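Long-range contact in cortical-lytic enzyme (Clostridium perfringens, PDB 5JIP), which probably acts as a muramidase of glycoside hydrolase family 25, cutting the glycan strands of cortex peptidoglycan during spore germination: residues T14-F22 / L31-R41. Residues are numbered along the deposited sequence; the frame is centred on the assembly and turned at random.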
# COMPACT_ATOMS: atom_id res chain seq x y z
N THR A 14 11.41 11.38 -14.48
CA THR A 14 11.34 10.82 -15.82
C THR A 14 10.83 11.87 -16.81
O THR A 14 10.34 12.93 -16.44
CB THR A 14 10.44 9.58 -15.86
OG1 THR A 14 9.17 9.89 -15.30
CG2 THR A 14 11.08 8.42 -15.06
N PHE A 15 10.94 11.54 -18.09
CA PHE A 15 10.74 12.51 -19.15
C PHE A 15 10.24 11.83 -20.40
O PHE A 15 10.72 10.75 -20.76
CB PHE A 15 12.06 13.25 -19.41
CG PHE A 15 12.07 14.04 -20.69
CD1 PHE A 15 11.66 15.35 -20.72
CD2 PHE A 15 12.51 13.46 -21.86
CE1 PHE A 15 11.66 16.09 -21.91
CE2 PHE A 15 12.53 14.18 -23.04
CZ PHE A 15 12.12 15.50 -23.07
N GLY A 16 9.32 12.47 -21.10
CA GLY A 16 8.87 11.95 -22.36
C GLY A 16 7.84 12.83 -23.02
O GLY A 16 7.20 13.69 -22.38
N PRO A 17 7.64 12.60 -24.32
CA PRO A 17 6.68 13.40 -25.08
C PRO A 17 5.29 12.81 -25.04
O PRO A 17 5.08 11.64 -24.71
CB PRO A 17 7.26 13.33 -26.50
CG PRO A 17 7.79 11.91 -26.56
CD PRO A 17 8.40 11.68 -25.20
N ASP A 18 4.31 13.64 -25.41
CA ASP A 18 3.05 13.09 -25.87
C ASP A 18 2.83 13.50 -27.32
O ASP A 18 3.27 14.58 -27.75
CB ASP A 18 1.85 13.48 -24.98
CG ASP A 18 1.70 14.98 -24.82
OD1 ASP A 18 2.35 15.55 -23.92
OD2 ASP A 18 0.91 15.58 -25.59
N LEU A 19 2.19 12.59 -28.06
CA LEU A 19 2.12 12.63 -29.52
C LEU A 19 0.71 12.29 -29.98
O LEU A 19 -0.07 11.67 -29.26
CB LEU A 19 3.10 11.63 -30.16
CG LEU A 19 4.56 11.62 -29.73
CD1 LEU A 19 5.27 10.38 -30.30
CD2 LEU A 19 5.25 12.88 -30.17
N ASN A 20 0.38 12.70 -31.21
CA ASN A 20 -0.85 12.26 -31.84
C ASN A 20 -0.65 12.25 -33.35
O ASN A 20 0.48 12.38 -33.83
CB ASN A 20 -2.04 13.12 -31.39
CG ASN A 20 -1.89 14.59 -31.77
OD1 ASN A 20 -1.23 14.95 -32.75
ND2 ASN A 20 -2.50 15.44 -30.97
N GLU A 21 -1.74 12.07 -34.09
CA GLU A 21 -1.60 11.91 -35.54
C GLU A 21 -1.02 13.14 -36.23
O GLU A 21 -0.59 13.04 -37.40
CB GLU A 21 -2.95 11.57 -36.14
CG GLU A 21 -3.96 12.69 -36.10
CD GLU A 21 -5.29 12.24 -36.64
OE1 GLU A 21 -5.56 12.50 -37.85
OE2 GLU A 21 -6.05 11.59 -35.88
N PHE A 22 -0.97 14.28 -35.56
CA PHE A 22 -0.43 15.50 -36.15
C PHE A 22 1.04 15.70 -35.82
O PHE A 22 1.65 16.65 -36.30
CB PHE A 22 -1.28 16.72 -35.71
CG PHE A 22 -2.75 16.50 -35.92
CD1 PHE A 22 -3.24 16.32 -37.21
CD2 PHE A 22 -3.64 16.45 -34.85
CE1 PHE A 22 -4.57 16.09 -37.42
CE2 PHE A 22 -4.96 16.20 -35.06
CZ PHE A 22 -5.44 16.04 -36.34
N LEU A 31 13.49 8.02 -30.17
CA LEU A 31 12.85 8.33 -28.90
C LEU A 31 13.13 7.26 -27.84
O LEU A 31 13.14 7.56 -26.65
CB LEU A 31 11.35 8.46 -29.12
CG LEU A 31 10.88 9.68 -29.94
CD1 LEU A 31 9.38 9.66 -30.11
CD2 LEU A 31 11.34 10.98 -29.28
N ALA A 32 13.34 6.01 -28.26
CA ALA A 32 13.62 4.95 -27.29
C ALA A 32 14.87 5.26 -26.49
O ALA A 32 15.03 4.77 -25.36
CB ALA A 32 13.78 3.61 -28.02
N LYS A 33 15.78 6.06 -27.06
CA LYS A 33 17.04 6.38 -26.42
C LYS A 33 16.96 7.59 -25.51
O LYS A 33 17.80 7.73 -24.61
CB LYS A 33 18.14 6.67 -27.46
CG LYS A 33 18.50 5.49 -28.33
CD LYS A 33 19.10 4.35 -27.52
CE LYS A 33 18.42 3.03 -27.86
NZ LYS A 33 17.20 2.78 -27.04
N ASN A 34 15.97 8.46 -25.71
CA ASN A 34 15.90 9.69 -24.94
C ASN A 34 14.62 9.88 -24.15
O ASN A 34 14.54 10.85 -23.39
CB ASN A 34 16.16 10.91 -25.86
CG ASN A 34 15.12 11.08 -26.96
OD1 ASN A 34 13.97 10.61 -26.86
ND2 ASN A 34 15.53 11.77 -28.03
N SER A 35 13.64 8.99 -24.26
CA SER A 35 12.36 9.13 -23.58
C SER A 35 12.12 7.95 -22.66
O SER A 35 12.31 6.80 -23.06
CB SER A 35 11.22 9.25 -24.60
OG SER A 35 11.43 10.34 -25.47
N ASP A 36 11.70 8.23 -21.42
CA ASP A 36 11.32 7.17 -20.49
C ASP A 36 9.95 6.61 -20.78
O ASP A 36 9.64 5.47 -20.40
CB ASP A 36 11.34 7.70 -19.06
CG ASP A 36 12.72 8.16 -18.63
OD1 ASP A 36 13.63 7.31 -18.51
OD2 ASP A 36 12.89 9.36 -18.40
N PHE A 37 9.10 7.39 -21.45
CA PHE A 37 7.74 6.98 -21.74
C PHE A 37 7.27 7.82 -22.91
O PHE A 37 7.85 8.87 -23.20
CB PHE A 37 6.80 7.20 -20.53
CG PHE A 37 6.78 8.63 -20.03
CD1 PHE A 37 6.00 9.60 -20.66
CD2 PHE A 37 7.56 9.01 -18.95
CE1 PHE A 37 6.00 10.91 -20.22
CE2 PHE A 37 7.55 10.32 -18.50
CZ PHE A 37 6.77 11.27 -19.14
N ILE A 38 6.23 7.33 -23.59
CA ILE A 38 5.55 8.10 -24.63
C ILE A 38 4.04 7.97 -24.43
O ILE A 38 3.51 6.85 -24.36
CB ILE A 38 5.91 7.64 -26.06
CG1 ILE A 38 7.39 7.84 -26.34
CG2 ILE A 38 5.06 8.37 -27.09
CD1 ILE A 38 7.84 7.17 -27.61
N TYR A 39 3.35 9.11 -24.41
CA TYR A 39 1.89 9.14 -24.48
C TYR A 39 1.40 9.43 -25.90
O TYR A 39 1.99 10.24 -26.61
CB TYR A 39 1.31 10.18 -23.52
CG TYR A 39 0.90 9.55 -22.20
CD1 TYR A 39 -0.25 8.76 -22.10
CD2 TYR A 39 1.65 9.74 -21.06
CE1 TYR A 39 -0.62 8.19 -20.89
CE2 TYR A 39 1.29 9.16 -19.85
CZ TYR A 39 0.17 8.38 -19.77
OH TYR A 39 -0.12 7.83 -18.54
N LEU A 40 0.33 8.73 -26.30
CA LEU A 40 -0.30 8.85 -27.61
C LEU A 40 -1.77 9.20 -27.44
O LEU A 40 -2.43 8.74 -26.50
CB LEU A 40 -0.24 7.53 -28.39
CG LEU A 40 1.12 6.82 -28.46
CD1 LEU A 40 0.94 5.41 -29.06
CD2 LEU A 40 2.11 7.67 -29.24
N ARG A 41 -2.31 9.99 -28.35
CA ARG A 41 -3.76 10.08 -28.45
C ARG A 41 -4.30 8.77 -29.00
O ARG A 41 -3.91 8.31 -30.08
CB ARG A 41 -4.20 11.24 -29.34
CG ARG A 41 -5.74 11.38 -29.37
CD ARG A 41 -6.22 12.69 -30.01
NE ARG A 41 -6.05 12.68 -31.46
CZ ARG A 41 -6.61 13.57 -32.28
NH1 ARG A 41 -7.34 14.56 -31.77
NH2 ARG A 41 -6.45 13.46 -33.59
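D36 N donates to F15 O at 2.8 Å, and D36 binds F15 a second time through its side chain. OD2 of D36 uses its anti lone pair to accept from F15 N at 2.9 Å. Beyond this pair, strands 15-19 and 38-41 run parallel. Y39 N donates to P17 O, L19 N to Y39 O at 2.8 Å, and R41 N to L19 O.

F37 turns its ring to G16, with CG between its own backbone N and carbonyl carbon (chi1 57°). G16 CA sits over one ring face, 4.0 Å from the centroid, a CH-pi contact. T14 OG1 comes to the ring edge and is itself bonded to P223 O. On the side facing helix 28-34, L19 CD1 packs on I38 CG2 at 3.8 Å and meets L31 CD1 tip to tip. On the other face, D18 and Y39 touch through their CB atoms. D18 OD1 bonds to N220, and Y39 OH to F109 O.

At the far end, R41 NH2 donates to E21 OE2 at 3.0 Å in a salt bridge. The side chain of R41 starts with CG anti to the backbone N (chi1 -177°), and its bend at chi3 brings NH2 to E21. The carboxylate of E21 lies at the guanidinium edge, with the two planes 81° apart, and OE2 is met from above the carboxylate plane. R41 NE pairs with D53, NH1 with a MES molecule probably from the crystallisation liquor, and E21 OE1 with N54. R41 CB packs on N20 CB at 3.5 Å. N20 OD1 accepts from F22 N, forming an Asx turn.

Strand 15-19, helix 28-34 and strand 38-44 form a beta-alpha-beta unit, characteristic of the TIM-barrel-like fold of family 25 glycoside hydrolases.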